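Local atomic coordinates of cell division protein FtsI/penicillin binding protein 2 (Legionella pneumophila subsp. pneumophila ATCC 43290, PDB entry 4ZTK), a protein that probably cross-links peptidoglycan during cell division as a penicillin-binding D,D-transpeptidase with a beta-lactamase-type serine active-site fold. Residues 75-80 against 250-255; 162-167 against 184-189; 221-226 against 244-249. One frame throughout, in Å; residues are numbered along the deposited sequence.

Contact 1 (75-80 against 250-255)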
loop_
_atom_site.group_PDB
_atom_site.type_symbol
_atom_site.label_atom_id
_atom_site.label_comp_id
_atom_site.label_asym_id
_atom_site.label_seq_id
_atom_site.Cartn_x
_atom_site.Cartn_y
_atom_site.Cartn_z
ATOM N N ILE A 75 -10.859 -3.493 -9.242
ATOM C CA ILE A 75 -10.610 -4.348 -8.087
ATOM C C ILE A 75 -9.331 -5.147 -8.279
ATOM O O ILE A 75 -9.136 -5.787 -9.310
ATOM C CB ILE A 75 -11.773 -5.336 -7.855
ATOM C CG1 ILE A 75 -13.074 -4.581 -7.570
ATOM C CG2 ILE A 75 -11.441 -6.302 -6.715
ATOM C CD1 ILE A 75 -14.268 -5.490 -7.317
ATOM N N PHE A 76 -8.459 -5.114 -7.279
ATOM C CA PHE A 76 -7.191 -5.818 -7.376
ATOM C C PHE A 76 -6.765 -6.386 -6.028
ATOM O O PHE A 76 -7.418 -6.161 -5.010
ATOM C CB PHE A 76 -6.103 -4.902 -7.961
ATOM C CG PHE A 76 -5.800 -3.687 -7.119
ATOM C CD1 PHE A 76 -6.639 -2.583 -7.135
ATOM C CD2 PHE A 76 -4.666 -3.643 -6.324
ATOM C CE1 PHE A 76 -6.362 -1.469 -6.364
ATOM C CE2 PHE A 76 -4.383 -2.528 -5.550
ATOM C CZ PHE A 76 -5.233 -1.441 -5.573
ATOM N N SER A 77 -5.681 -7.147 -6.037
ATOM C CA SER A 77 -5.119 -7.691 -4.812
ATOM C C SER A 77 -3.999 -6.771 -4.336
ATOM O O SER A 77 -3.253 -6.233 -5.153
ATOM C CB SER A 77 -4.601 -9.107 -5.059
ATOM O OG SER A 77 -3.703 -9.494 -4.037
ATOM N N PRO A 78 -3.896 -6.565 -3.013
ATOM C CA PRO A 78 -2.926 -5.618 -2.456
ATOM C C PRO A 78 -1.522 -6.204 -2.371
ATOM O O PRO A 78 -0.560 -5.454 -2.194
ATOM C CB PRO A 78 -3.471 -5.361 -1.051
ATOM C CG PRO A 78 -4.126 -6.659 -0.685
ATOM C CD PRO A 78 -4.745 -7.160 -1.967
ATOM N N GLY A 79 -1.412 -7.522 -2.497
ATOM C CA GLY A 79 -0.134 -8.194 -2.362
ATOM C C GLY A 79 0.509 -7.867 -1.031
ATOM O O GLY A 79 -0.182 -7.749 -0.013
ATOM N N SER A 80 1.825 -7.678 -1.039
ATOM C CA SER A 80 2.572 -7.461 0.201
ATOM C C SER A 80 2.283 -6.137 0.933
ATOM O O SER A 80 2.765 -5.939 2.050
ATOM C CB SER A 80 4.078 -7.628 -0.036
ATOM O OG SER A 80 4.379 -8.944 -0.473
ATOM N N GLY A 250 4.826 -3.476 -2.903
ATOM C CA GLY A 250 4.099 -4.665 -3.305
ATOM C C GLY A 250 4.322 -4.961 -4.777
ATOM O O GLY A 250 4.471 -4.042 -5.586
ATOM N N THR A 251 4.361 -6.246 -5.114
ATOM C CA THR A 251 4.435 -6.695 -6.498
ATOM C C THR A 251 3.441 -7.835 -6.691
ATOM O O THR A 251 3.587 -8.905 -6.105
ATOM C CB THR A 251 5.848 -7.199 -6.872
ATOM O OG1 THR A 251 6.820 -6.210 -6.518
ATOM C CG2 THR A 251 5.938 -7.478 -8.362
ATOM N N VAL A 252 2.423 -7.609 -7.508
ATOM C CA VAL A 252 1.382 -8.610 -7.700
ATOM C C VAL A 252 1.430 -9.194 -9.110
ATOM O O VAL A 252 1.552 -8.458 -10.091
ATOM C CB VAL A 252 -0.022 -8.010 -7.435
ATOM C CG1 VAL A 252 -1.108 -9.060 -7.633
ATOM C CG2 VAL A 252 -0.090 -7.424 -6.034
ATOM N N ILE A 253 1.349 -10.518 -9.204
ATOM C CA ILE A 253 1.229 -11.192 -10.493
ATOM C C ILE A 253 -0.239 -11.492 -10.769
ATOM O O ILE A 253 -0.851 -12.293 -10.066
ATOM C CB ILE A 253 1.978 -12.543 -10.512
ATOM C CG1 ILE A 253 3.262 -12.475 -9.683
ATOM C CG2 ILE A 253 2.256 -12.985 -11.948
ATOM C CD1 ILE A 253 4.325 -11.601 -10.277
ATOM N N GLU A 254 -0.809 -10.851 -11.784
ATOM C CA GLU A 254 -2.159 -11.198 -12.212
ATOM C C GLU A 254 -2.103 -12.376 -13.184
ATOM O O GLU A 254 -1.190 -13.200 -13.105
ATOM C CB GLU A 254 -2.877 -9.992 -12.823
ATOM C CG GLU A 254 -3.169 -8.883 -11.816
ATOM C CD GLU A 254 -4.249 -7.921 -12.285
ATOM O OE1 GLU A 254 -4.517 -7.868 -13.505
ATOM O OE2 GLU A 254 -4.836 -7.221 -11.431
ATOM N N ASN A 255 -3.071 -12.461 -14.091
ATOM C CA ASN A 255 -3.137 -13.581 -15.029
ATOM C C ASN A 255 -1.897 -13.688 -15.918
ATOM O O ASN A 255 -1.357 -12.678 -16.369
ATOM C CB ASN A 255 -4.405 -13.503 -15.883
ATOM C CG ASN A 255 -4.456 -12.252 -16.740
ATOM O OD1 ASN A 255 -3.934 -12.228 -17.856
ATOM N ND2 ASN A 255 -5.089 -11.205 -16.222
HETATM O O HOH W 1 -4.808 -8.226 -8.664
HETATM O O HOH W 2 3.311 -8.675 -3.207
#

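Contact 2 (162-167 against 184-189)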
loop_
_atom_site.group_PDB
_atom_site.type_symbol
_atom_site.label_atom_id
_atom_site.label_comp_id
_atom_site.label_asym_id
_atom_site.label_seq_id
_atom_site.Cartn_x
_atom_site.Cartn_y
_atom_site.Cartn_z
HETATM N N MSE A 162 -12.608 -9.251 4.334
HETATM C CA MSE A 162 -12.173 -10.594 4.692
HETATM C C MSE A 162 -13.334 -11.571 4.553
HETATM O O MSE A 162 -13.382 -12.602 5.228
HETATM C CB MSE A 162 -11.628 -10.605 6.118
HETATM C CG MSE A 162 -10.573 -9.539 6.361
HETATM SE SE MSE A 162 -8.988 -9.790 5.245
HETATM C CE MSE A 162 -8.222 -11.320 6.186
ATOM N N ASN A 163 -14.269 -11.240 3.666
ATOM C CA ASN A 163 -15.468 -12.057 3.484
ATOM C C ASN A 163 -15.669 -12.580 2.065
ATOM O O ASN A 163 -15.952 -13.757 1.880
ATOM C CB ASN A 163 -16.711 -11.296 3.948
ATOM C CG ASN A 163 -16.903 -11.353 5.452
ATOM O OD1 ASN A 163 -16.270 -10.606 6.200
ATOM N ND2 ASN A 163 -17.782 -12.244 5.903
ATOM N N SER A 164 -15.523 -11.709 1.071
ATOM C CA SER A 164 -15.767 -12.084 -0.322
ATOM C C SER A 164 -14.971 -13.305 -0.740
ATOM O O SER A 164 -15.533 -14.364 -1.006
ATOM C CB SER A 164 -15.423 -10.931 -1.260
ATOM O OG SER A 164 -16.241 -9.807 -1.001
ATOM N N TRP A 165 -13.654 -13.142 -0.796
ATOM C CA TRP A 165 -12.762 -14.212 -1.213
ATOM C C TRP A 165 -12.367 -15.078 -0.019
ATOM O O TRP A 165 -11.218 -15.051 0.425
ATOM C CB TRP A 165 -11.517 -13.625 -1.896
ATOM C CG TRP A 165 -11.812 -12.801 -3.140
ATOM C CD1 TRP A 165 -13.007 -12.703 -3.798
ATOM C CD2 TRP A 165 -10.891 -11.960 -3.862
ATOM N NE1 TRP A 165 -12.887 -11.863 -4.881
ATOM C CE2 TRP A 165 -11.601 -11.394 -4.943
ATOM C CE3 TRP A 165 -9.538 -11.635 -3.700
ATOM C CZ2 TRP A 165 -11.004 -10.520 -5.857
ATOM C CZ3 TRP A 165 -8.948 -10.766 -4.609
ATOM C CH2 TRP A 165 -9.680 -10.220 -5.672
ATOM N N TRP A 166 -13.324 -15.843 0.503
ATOM C CA TRP A 166 -13.073 -16.712 1.653
ATOM C C TRP A 166 -13.909 -17.993 1.596
ATOM O O TRP A 166 -15.131 -17.941 1.454
ATOM C CB TRP A 166 -13.341 -15.965 2.965
ATOM C CG TRP A 166 -12.822 -16.681 4.186
ATOM C CD1 TRP A 166 -13.442 -17.684 4.877
ATOM C CD2 TRP A 166 -11.575 -16.446 4.857
ATOM N NE1 TRP A 166 -12.658 -18.089 5.933
ATOM C CE2 TRP A 166 -11.508 -17.344 5.943
ATOM C CE3 TRP A 166 -10.509 -15.566 4.642
ATOM C CZ2 TRP A 166 -10.417 -17.386 6.810
ATOM C CZ3 TRP A 166 -9.428 -15.609 5.508
ATOM C CH2 TRP A 166 -9.390 -16.513 6.577
ATOM N N GLN A 167 -13.242 -19.140 1.716
ATOM C CA GLN A 167 -13.914 -20.436 1.647
ATOM C C GLN A 167 -14.135 -21.068 3.019
ATOM O O GLN A 167 -13.245 -21.068 3.868
ATOM C CB GLN A 167 -13.130 -21.410 0.768
ATOM C CG GLN A 167 -13.266 -21.179 -0.725
ATOM C CD GLN A 167 -12.877 -22.409 -1.527
ATOM O OE1 GLN A 167 -12.045 -22.337 -2.434
ATOM N NE2 GLN A 167 -13.479 -23.548 -1.194
ATOM N N ASN A 184 -5.982 -13.397 -1.246
ATOM C CA ASN A 184 -7.440 -13.559 -1.229
ATOM C C ASN A 184 -8.189 -12.337 -0.691
ATOM O O ASN A 184 -9.178 -12.468 0.036
ATOM C CB ASN A 184 -7.851 -14.829 -0.465
ATOM C CG ASN A 184 -7.520 -14.762 1.022
ATOM O OD1 ASN A 184 -6.470 -14.252 1.419
ATOM N ND2 ASN A 184 -8.425 -15.278 1.854
ATOM N N ILE A 185 -7.720 -11.146 -1.052
ATOM C CA ILE A 185 -8.312 -9.920 -0.531
ATOM C C ILE A 185 -8.531 -8.894 -1.641
ATOM O O ILE A 185 -7.575 -8.357 -2.188
ATOM C CB ILE A 185 -7.432 -9.303 0.577
ATOM C CG1 ILE A 185 -7.121 -10.342 1.662
ATOM C CG2 ILE A 185 -8.110 -8.087 1.185
ATOM C CD1 ILE A 185 -6.155 -9.860 2.728
ATOM N N PRO A 186 -9.800 -8.625 -1.980
ATOM C CA PRO A 186 -10.131 -7.606 -2.982
ATOM C C PRO A 186 -10.033 -6.195 -2.403
ATOM O O PRO A 186 -10.664 -5.903 -1.387
ATOM C CB PRO A 186 -11.586 -7.927 -3.332
ATOM C CG PRO A 186 -12.143 -8.536 -2.081
ATOM C CD PRO A 186 -11.003 -9.287 -1.438
ATOM N N VAL A 187 -9.232 -5.338 -3.033
ATOM C CA VAL A 187 -9.165 -3.933 -2.648
ATOM C C VAL A 187 -9.372 -3.031 -3.862
ATOM O O VAL A 187 -9.321 -3.481 -5.004
ATOM C CB VAL A 187 -7.817 -3.564 -1.957
ATOM C CG1 VAL A 187 -7.591 -4.413 -0.714
ATOM C CG2 VAL A 187 -6.639 -3.694 -2.926
ATOM N N THR A 188 -9.637 -1.759 -3.600
ATOM C CA THR A 188 -9.589 -0.738 -4.633
ATOM C C THR A 188 -8.528 0.260 -4.205
ATOM O O THR A 188 -8.012 0.175 -3.088
ATOM C CB THR A 188 -10.935 -0.003 -4.787
ATOM O OG1 THR A 188 -11.275 0.634 -3.550
ATOM C CG2 THR A 188 -12.044 -0.973 -5.182
ATOM N N ILE A 189 -8.188 1.191 -5.086
ATOM C CA ILE A 189 -7.238 2.242 -4.740
ATOM C C ILE A 189 -7.754 2.992 -3.515
ATOM O O ILE A 189 -7.018 3.222 -2.559
ATOM C CB ILE A 189 -7.037 3.235 -5.905
ATOM C CG1 ILE A 189 -6.381 2.533 -7.093
ATOM C CG2 ILE A 189 -6.191 4.408 -5.462
ATOM C CD1 ILE A 189 -5.025 1.945 -6.767
HETATM O O HOH W 3 -11.565 -12.025 1.237
#

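Contact 3 (221-226 against 244-249)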
loop_
_atom_site.group_PDB
_atom_site.type_symbol
_atom_site.label_atom_id
_atom_site.label_comp_id
_atom_site.label_asym_id
_atom_site.label_seq_id
_atom_site.Cartn_x
_atom_site.Cartn_y
_atom_site.Cartn_z
ATOM N N SER A 221 5.378 0.839 16.928
ATOM C CA SER A 221 6.153 -0.254 16.342
ATOM C C SER A 221 5.951 -0.340 14.838
ATOM O O SER A 221 6.912 -0.456 14.083
ATOM C CB SER A 221 5.779 -1.593 16.979
ATOM O OG SER A 221 6.014 -1.568 18.372
ATOM N N ILE A 222 4.696 -0.294 14.404
ATOM C CA ILE A 222 4.385 -0.432 12.987
ATOM C C ILE A 222 5.011 0.702 12.183
ATOM O O ILE A 222 5.625 0.477 11.137
ATOM C CB ILE A 222 2.866 -0.471 12.740
ATOM C CG1 ILE A 222 2.258 -1.748 13.329
ATOM C CG2 ILE A 222 2.566 -0.379 11.251
ATOM C CD1 ILE A 222 2.861 -3.048 12.783
ATOM N N ASN A 223 4.864 1.924 12.682
ATOM C CA ASN A 223 5.459 3.075 12.021
ATOM C C ASN A 223 6.980 2.934 11.918
ATOM O O ASN A 223 7.570 3.229 10.877
ATOM C CB ASN A 223 5.081 4.370 12.741
ATOM C CG ASN A 223 5.665 5.597 12.072
ATOM O OD1 ASN A 223 5.229 5.995 10.991
ATOM N ND2 ASN A 223 6.657 6.203 12.713
ATOM N N HIS A 224 7.607 2.470 12.995
ATOM C CA HIS A 224 9.047 2.229 12.990
ATOM C C HIS A 224 9.417 1.191 11.928
ATOM O O HIS A 224 10.404 1.342 11.207
ATOM C CB HIS A 224 9.515 1.762 14.368
ATOM C CG HIS A 224 10.987 1.501 14.454
ATOM N ND1 HIS A 224 11.921 2.513 14.504
ATOM C CD2 HIS A 224 11.685 0.341 14.505
ATOM C CE1 HIS A 224 13.132 1.988 14.582
ATOM N NE2 HIS A 224 13.015 0.672 14.584
HETATM N N MSE A 225 8.609 0.142 11.830
HETATM C CA MSE A 225 8.835 -0.908 10.842
HETATM C C MSE A 225 8.685 -0.392 9.419
HETATM O O MSE A 225 9.436 -0.789 8.527
HETATM C CB MSE A 225 7.882 -2.083 11.075
HETATM C CG MSE A 225 8.212 -2.908 12.312
HETATM SE SE MSE A 225 7.090 -4.503 12.470
HETATM C CE MSE A 225 7.891 -5.264 14.080
ATOM N N LEU A 226 7.716 0.490 9.205
ATOM C CA LEU A 226 7.507 1.071 7.882
ATOM C C LEU A 226 8.599 2.075 7.493
ATOM O O LEU A 226 8.938 2.196 6.319
ATOM C CB LEU A 226 6.134 1.721 7.798
ATOM C CG LEU A 226 4.984 0.727 7.686
ATOM C CD1 LEU A 226 3.651 1.459 7.693
ATOM C CD2 LEU A 226 5.141 -0.100 6.420
ATOM N N SER A 244 11.485 11.752 7.165
ATOM C CA SER A 244 11.213 10.346 7.436
ATOM C C SER A 244 10.027 9.856 6.609
ATOM O O SER A 244 8.953 10.458 6.612
ATOM C CB SER A 244 10.976 10.104 8.926
ATOM O OG SER A 244 9.814 10.777 9.371
ATOM N N VAL A 245 10.241 8.763 5.887
ATOM C CA VAL A 245 9.215 8.210 5.017
ATOM C C VAL A 245 8.837 6.809 5.486
ATOM O O VAL A 245 9.705 5.973 5.744
ATOM C CB VAL A 245 9.701 8.137 3.552
ATOM C CG1 VAL A 245 8.596 7.637 2.652
ATOM C CG2 VAL A 245 10.196 9.502 3.082
ATOM N N ALA A 246 7.536 6.567 5.604
ATOM C CA ALA A 246 7.027 5.248 5.958
ATOM C C ALA A 246 6.327 4.675 4.740
ATOM O O ALA A 246 5.499 5.350 4.131
ATOM C CB ALA A 246 6.051 5.356 7.115
ATOM N N GLY A 247 6.654 3.440 4.375
ATOM C CA GLY A 247 6.014 2.825 3.229
ATOM C C GLY A 247 6.286 1.348 3.027
ATOM O O GLY A 247 7.211 0.779 3.610
ATOM N N LYS A 248 5.470 0.732 2.180
ATOM C CA LYS A 248 5.559 -0.699 1.919
ATOM C C LYS A 248 5.385 -0.993 0.439
ATOM O O LYS A 248 4.427 -0.547 -0.191
ATOM C CB LYS A 248 4.500 -1.467 2.717
ATOM C CG LYS A 248 4.549 -2.976 2.500
ATOM C CD LYS A 248 5.708 -3.596 3.269
ATOM C CE LYS A 248 5.972 -5.029 2.839
ATOM N NZ LYS A 248 6.541 -5.114 1.461
ATOM N N THR A 249 6.326 -1.754 -0.102
ATOM C CA THR A 249 6.286 -2.176 -1.489
ATOM C C THR A 249 5.330 -3.342 -1.683
ATOM O O THR A 249 5.060 -4.109 -0.752
ATOM C CB THR A 249 7.673 -2.648 -1.944
ATOM O OG1 THR A 249 8.129 -3.691 -1.065
ATOM C CG2 THR A 249 8.660 -1.494 -1.898
#

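Contact 1 (75-80 against 250-255)
Val252 packs against the backbone of Ser77 to Gly79, joining the loop before helix 83-92 to the outermost strand 246-253 of the antiparallel sheet through van der Waals contact and two waters. With CG1 anti to the backbone N (chi1 -180°), Val252 sends its other branch to the loop: CG2 lies 3.5 Å from Ser77 O and 3.8 Å from Gly79 CA, while CG1 comes within 4.3 Å of Ser77 CB. Gly79, with a positive phi of 56°, thus brings its CA directly against the CG2 methyl of Val252. The closest CA pair is Ser80 and Gly250, 4.7 Å apart, with no side chain on the strand between them. One water bridges the two backbones, accepting from Ser80 N at 2.8 Å and from Thr251 N at 3.3 Å; another ties Ser77 N to the side chain of Glu254, donating to OE2 at 2.9 Å, although Glu254 is poorly ordered. Ser80 OG is hydrogen-bonded to Lys83 NZ, consistent with the SxxK motif of penicillin-binding proteins, in which this serine would be the nucleophile. NHE, probably from the crystallisation liquor, is hydrogen-bonded to Thr251 OG1 and weakly to Ser80 OG. On its inner side strand 246-253 pairs with strand 259-267, Val252 bonding Leu260 through the backbone, and the loop leads directly into helix 83-92.

Contact 2 (162-167 against 184-189)
Trp165 O receives the side-chain amide of Asn184, ND2 standing 3.1 Å from it and almost in line with the carbonyl (C=O...N angle 172°). The bond is bent at the hydrogen, 140°, and the oxygen is tilted out of the amide plane. Asn184 reaches it with CG set between its own backbone N and carbonyl carbon, and the same ND2 sits 3.5 Å from Trp166 CE3, the amide inclined to that ring. A water adds a second link, donating to Asn184 O at 2.7 Å and accepting weakly from Trp165 N. The apolar half of the contact is the Trp165 indole laid over Pro186. Pro186 CB stands 3.7 Å from the centroid of the six-membered ring, only 13° off its normal, a CH-pi contact over the face; Pro186 CD meets the same face nearer the rim, 3.6 Å from Trp165 CE3. Asn184 CA lies in the ring plane at the edge of the indole, while Ile185 N comes within 3.2 Å of Trp165 CE3. Deeper in, Met162, a selenomethionine, folds back through its bent chain and sets SE 3.8 Å from Ile185 CD1. Met162 also rests on helix 148-157, and Trp166 makes a cation-pi contact with Arg152 of that helix. The chain makes an inverse gamma turn at Trp165. The arrangement is plain packing of the loops before and after helix 172-181 against each other, in the helical part of the transpeptidase domain, with Pro186 also touching Ile75 of the loop that leads to helix 83-92.

Contact 3 (221-226 against 244-249)
Asn223 makes the first approach from helix 216-231 to the start of strand 246-253: its side chain stretches out with CG anti to the backbone N, bringing OD1 4.0 Å from Ala246 CB. That oxygen is hydrogen-bonded to Tyr266 OH of the next strand, which probably helps hold the amide beside the alanine methyl. One turn on, Leu226 carries most of the contact. Its CB packs 3.7 Å from Ala246 CB, a methylene-to-methyl contact, and CD2 reaches along the strand to 3.6 Å from Gly247 O and 4.0 Å from Lys248 CB. The backbone joins in as well: Gly247 N donates to Leu226 O at 3.2 Å, with a nearly straight N-H...O angle of 168°, but the donor stands well above the carbonyl plane, 57° out of it. The bond therefore ties helix to strand directly within a buried interface. Beyond the leucine, Lys248 turns its amine away to Thr249 O at 2.8 Å and to Ser134 OG, and it forms a salt bridge to bound NHE; its place fits the lysine of the KTG motif of penicillin-binding enzymes. Helix and strand segments cross at 65° with their axes 7.2 Å apart. Leu226 also touches Pro84 of helix 83-92 and Tyr266 of strand 259-267, which pairs with strand 246-253.

Contacts 1 and 3 share strand 246-253, its later part facing the loop before helix 83-92 and its beginning facing helix 216-231; they meet where Ser80 packs on Lys248 and Thr249, probably at the active site. Contact 3 is the buried one, held by apolar packing and a direct backbone bond, whereas contact 1 is partly buried and relies on apolar packing and bridging waters. Contact 2 lies nearer the surface among helices, with a tryptophan face on a proline and a side-chain amide as its chemistry. It touches contact 1 through Phe76 and Val187, but stays about 12 Å, nearest atoms, from contact 3.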